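PDB 3WFI: 2-dehydropantoate 2-reductase, which probably acts as an NAD-dependent D-mandelate dehydrogenase, a member of the ketopantoate reductase family that interconverts 2-hydroxy acids and 2-keto acids. Local coordinates for residues L265-D275 against V302-K312. Residues are numbered along the deposited sequence; the frame is centred on the assembly and turned at random.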
loop_
_atom_site.group_PDB
_atom_site.type_symbol
_atom_site.label_atom_id
_atom_site.label_comp_id
_atom_site.label_asym_id
_atom_site.label_seq_id
_atom_site.Cartn_x
_atom_site.Cartn_y
_atom_site.Cartn_z
ATOM N N LEU B 265 8.972 12.385 -7.489
ATOM C CA LEU B 265 9.753 11.262 -6.996
ATOM C C LEU B 265 10.464 10.494 -8.106
ATOM O O LEU B 265 11.682 10.371 -8.088
ATOM C CB LEU B 265 8.872 10.299 -6.195
ATOM C CG LEU B 265 9.595 9.111 -5.538
ATOM C CD1 LEU B 265 10.830 9.563 -4.784
ATOM C CD2 LEU B 265 8.649 8.363 -4.607
ATOM N N ILE B 266 9.693 9.974 -9.050
ATOM C CA ILE B 266 10.221 9.039 -10.045
ATOM C C ILE B 266 11.131 9.760 -11.040
ATOM O O ILE B 266 12.199 9.247 -11.390
ATOM C CB ILE B 266 9.094 8.317 -10.802
ATOM C CG1 ILE B 266 8.140 7.607 -9.829
ATOM C CG2 ILE B 266 9.667 7.335 -11.824
ATOM C CD1 ILE B 266 8.799 6.635 -8.877
ATOM N N LYS B 267 10.727 10.961 -11.455
ATOM C CA LYS B 267 11.498 11.751 -12.424
ATOM C C LYS B 267 12.557 12.646 -11.791
ATOM O O LYS B 267 13.717 12.631 -12.214
ATOM C CB LYS B 267 10.574 12.644 -13.254
ATOM C CG LYS B 267 9.658 11.923 -14.214
ATOM C CD LYS B 267 9.163 12.917 -15.278
ATOM C CE LYS B 267 10.256 13.812 -15.885
ATOM N NZ LYS B 267 9.766 14.671 -17.005
ATOM N N ASN B 268 12.154 13.464 -10.824
ATOM C CA ASN B 268 13.046 14.482 -10.260
ATOM C C ASN B 268 13.840 14.003 -9.038
ATOM O O ASN B 268 14.688 14.741 -8.523
ATOM C CB ASN B 268 12.251 15.736 -9.892
ATOM C CG ASN B 268 11.574 16.378 -11.090
ATOM O OD1 ASN B 268 11.649 15.881 -12.201
ATOM N ND2 ASN B 268 10.908 17.497 -10.859
ATOM N N HIS B 269 13.556 12.784 -8.578
ATOM C CA HIS B 269 14.186 12.213 -7.374
ATOM C C HIS B 269 14.149 13.199 -6.214
ATOM O O HIS B 269 15.158 13.477 -5.567
ATOM C CB HIS B 269 15.598 11.678 -7.652
ATOM C CG HIS B 269 15.613 10.401 -8.433
ATOM N ND1 HIS B 269 16.652 10.055 -9.268
ATOM C CD2 HIS B 269 14.722 9.385 -8.502
ATOM C CE1 HIS B 269 16.402 8.879 -9.817
ATOM N NE2 HIS B 269 15.234 8.452 -9.371
ATOM N N ARG B 270 12.961 13.745 -5.979
ATOM C CA ARG B 270 12.723 14.652 -4.866
ATOM C C ARG B 270 11.691 14.067 -3.924
ATOM O O ARG B 270 10.823 13.304 -4.346
ATOM C CB ARG B 270 12.194 15.986 -5.378
ATOM C CG ARG B 270 13.233 16.876 -6.043
ATOM C CD ARG B 270 12.645 18.282 -6.149
ATOM N NE ARG B 270 11.443 18.255 -6.978
ATOM C CZ ARG B 270 10.607 19.280 -7.142
ATOM N NH1 ARG B 270 10.837 20.447 -6.542
ATOM N NH2 ARG B 270 9.539 19.137 -7.921
ATOM N N LEU B 271 11.761 14.465 -2.658
ATOM C CA LEU B 271 10.760 14.085 -1.678
ATOM C C LEU B 271 9.375 14.559 -2.108
ATOM O O LEU B 271 9.227 15.632 -2.712
ATOM C CB LEU B 271 11.102 14.660 -0.297
ATOM C CG LEU B 271 12.297 14.011 0.397
ATOM C CD1 LEU B 271 12.744 14.833 1.603
ATOM C CD2 LEU B 271 11.975 12.584 0.835
ATOM N N THR B 272 8.366 13.758 -1.790
ATOM C CA THR B 272 6.992 14.074 -2.122
ATOM C C THR B 272 6.303 14.855 -1.007
ATOM O O THR B 272 6.790 14.929 0.114
ATOM C CB THR B 272 6.175 12.786 -2.398
ATOM O OG1 THR B 272 5.989 12.061 -1.176
ATOM C CG2 THR B 272 6.885 11.888 -3.434
ATOM N N GLU B 273 5.153 15.424 -1.347
ATOM C CA GLU B 273 4.279 16.098 -0.400
ATOM C C GLU B 273 3.294 15.145 0.270
ATOM O O GLU B 273 2.291 15.599 0.815
ATOM C CB GLU B 273 3.458 17.157 -1.116
ATOM C CG GLU B 273 4.287 18.274 -1.676
ATOM C CD GLU B 273 3.410 19.419 -2.131
ATOM O OE1 GLU B 273 2.361 19.128 -2.757
ATOM O OE2 GLU B 273 3.752 20.573 -1.818
ATOM N N ILE B 274 3.594 13.846 0.268
ATOM C CA ILE B 274 2.652 12.842 0.773
ATOM C C ILE B 274 2.184 13.139 2.218
ATOM O O ILE B 274 1.002 12.938 2.546
ATOM C CB ILE B 274 3.220 11.410 0.620
ATOM C CG1 ILE B 274 2.147 10.352 0.874
ATOM C CG2 ILE B 274 4.405 11.188 1.540
ATOM C CD1 ILE B 274 1.095 10.247 -0.202
ATOM N N ASP B 275 3.073 13.658 3.063
ATOM C CA ASP B 275 2.694 13.933 4.462
ATOM C C ASP B 275 1.657 15.048 4.587
ATOM O O ASP B 275 1.010 15.162 5.630
ATOM C CB ASP B 275 3.906 14.260 5.339
ATOM C CG ASP B 275 4.829 13.089 5.530
ATOM O OD1 ASP B 275 4.354 11.932 5.667
ATOM O OD2 ASP B 275 6.054 13.309 5.562
ATOM N N VAL B 302 4.766 5.249 -0.043
ATOM C CA VAL B 302 5.438 6.315 -0.789
ATOM C C VAL B 302 6.760 6.645 -0.124
ATOM O O VAL B 302 7.777 6.816 -0.798
ATOM C CB VAL B 302 4.544 7.551 -0.951
ATOM C CG1 VAL B 302 5.327 8.736 -1.488
ATOM C CG2 VAL B 302 3.383 7.232 -1.875
ATOM N N HIS B 303 6.767 6.704 1.209
ATOM C CA HIS B 303 8.028 6.928 1.919
ATOM C C HIS B 303 9.042 5.815 1.682
ATOM O O HIS B 303 10.237 6.085 1.504
ATOM C CB HIS B 303 7.774 7.140 3.423
ATOM C CG HIS B 303 7.233 8.485 3.767
ATOM N ND1 HIS B 303 7.702 9.660 3.202
ATOM C CD2 HIS B 303 6.263 8.850 4.635
ATOM C CE1 HIS B 303 7.033 10.678 3.705
ATOM N NE2 HIS B 303 6.159 10.213 4.576
ATOM N N ALA B 304 8.581 4.563 1.707
ATOM C CA ALA B 304 9.449 3.429 1.415
ATOM C C ALA B 304 10.027 3.520 -0.008
ATOM O O ALA B 304 11.194 3.168 -0.239
ATOM C CB ALA B 304 8.706 2.115 1.603
ATOM N N LYS B 305 9.216 4.004 -0.947
ATOM C CA LYS B 305 9.664 4.125 -2.339
ATOM C C LYS B 305 10.713 5.244 -2.454
ATOM O O LYS B 305 11.737 5.064 -3.115
ATOM C CB LYS B 305 8.489 4.414 -3.269
ATOM C CG LYS B 305 8.839 4.426 -4.768
ATOM C CD LYS B 305 9.232 3.052 -5.292
ATOM C CE LYS B 305 9.472 3.084 -6.797
ATOM N NZ LYS B 305 9.752 1.735 -7.337
ATOM N N GLU B 306 10.452 6.371 -1.790
ATOM C CA GLU B 306 11.450 7.444 -1.629
ATOM C C GLU B 306 12.766 6.860 -1.113
ATOM O O GLU B 306 13.824 7.061 -1.697
ATOM C CB GLU B 306 10.952 8.532 -0.661
ATOM C CG GLU B 306 9.825 9.409 -1.187
ATOM C CD GLU B 306 9.184 10.259 -0.100
ATOM O OE1 GLU B 306 9.408 9.965 1.092
ATOM O OE2 GLU B 306 8.477 11.235 -0.438
ATOM N N ASP B 307 12.682 6.119 -0.018
ATOM C CA ASP B 307 13.855 5.546 0.609
ATOM C C ASP B 307 14.593 4.612 -0.351
ATOM O O ASP B 307 15.806 4.673 -0.450
ATOM C CB ASP B 307 13.482 4.802 1.889
ATOM C CG ASP B 307 12.943 5.731 2.983
ATOM O OD1 ASP B 307 13.203 6.948 2.937
ATOM O OD2 ASP B 307 12.289 5.231 3.921
ATOM N N SER B 308 13.848 3.784 -1.072
ATOM C CA SER B 308 14.446 2.820 -1.990
ATOM C C SER B 308 15.187 3.488 -3.152
ATOM O O SER B 308 16.084 2.881 -3.735
ATOM C CB SER B 308 13.386 1.848 -2.529
ATOM O OG SER B 308 12.611 2.415 -3.568
ATOM N N LEU B 309 14.791 4.712 -3.492
ATOM C CA LEU B 309 15.470 5.518 -4.508
ATOM C C LEU B 309 16.542 6.442 -3.916
ATOM O O LEU B 309 17.084 7.275 -4.627
ATOM C CB LEU B 309 14.441 6.339 -5.285
ATOM C CG LEU B 309 13.420 5.528 -6.073
ATOM C CD1 LEU B 309 12.300 6.427 -6.564
ATOM C CD2 LEU B 309 14.086 4.815 -7.241
ATOM N N ASN B 310 16.837 6.291 -2.621
ATOM C CA ASN B 310 17.770 7.151 -1.896
ATOM C C ASN B 310 17.355 8.616 -2.005
ATOM O O ASN B 310 18.162 9.504 -2.263
ATOM C CB ASN B 310 19.239 6.942 -2.349
ATOM C CG ASN B 310 20.244 7.128 -1.209
ATOM O OD1 ASN B 310 21.145 7.961 -1.304
ATOM N ND2 ASN B 310 20.110 6.339 -0.135
ATOM N N VAL B 311 16.064 8.845 -1.807
ATOM C CA VAL B 311 15.531 10.180 -1.707
ATOM C C VAL B 311 15.073 10.340 -0.259
ATOM O O VAL B 311 14.003 9.838 0.096
ATOM C CB VAL B 311 14.373 10.372 -2.708
ATOM C CG1 VAL B 311 13.674 11.701 -2.485
ATOM C CG2 VAL B 311 14.899 10.270 -4.137
ATOM N N LYS B 312 15.881 11.024 0.567
ATOM C CA LYS B 312 15.700 11.009 2.036
ATOM C C LYS B 312 15.764 12.368 2.745
ATOM O O LYS B 312 16.051 13.373 2.130
ATOM C CB LYS B 312 16.710 10.055 2.680
ATOM C CG LYS B 312 16.665 8.645 2.107
ATOM C CD LYS B 312 17.044 7.591 3.132
ATOM C CE LYS B 312 17.154 6.207 2.510
ATOM N NZ LYS B 312 17.474 5.171 3.535
HETATM O O HOH W 1 8.088 12.946 1.766
#
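The imidazole of His303 carries CG2 of Ile274 over one face, a CH-pi contact 3.8 Å from the ring centroid, while carboxylates meet two points of its edge. NE2 donates to the syn side of Asp275 OD1 (2.7 Å), tilted about 31° out of the carboxylate plane, and ND1 to Glu306 OE1, also 2.7 Å away, from above that carboxylate's plane; both acceptors lie near the ring plane, which fixes the ring's rotation. With both nitrogens donating to acids, His303 is probably cationic; histidine suits the place because its flat ring can give two N-H groups in one plane to two carboxylates. Glu306 suits its buried place because its chain, extended beyond CG (chi2 168°), spans from the helix to the loop. There OE2 takes Thr272 N (2.9 Å) and Thr272 OG1 (2.7 Å) from opposite faces of the carboxylate plane, and a water linked to Thr272 O adds a third bond. Threonine serves here by pairing its hydroxyl with a methyl that packs toward Val302 CG1.

Farther along, apolar branches take over. Both methyls of Leu265 rest against Glu306 CG, CD1 at 3.7 Å, the two side chains crossing at about a right angle, and CD1 also meets Leu309 CD1. After the Schellman motif that ends the helix, with Asn310 at its C-prime position, branched Val311 sets CG1 against Leu271 N and CD2, and CG2 against His269 O. The contact thus packs the C-terminal end of helix 293-308 and the tail against helix 260-267 and its following loop, which bears the NAD-binding residues Arg270 and Glu273; helix 194-201 adjoins Leu265, Val302 and Lys305.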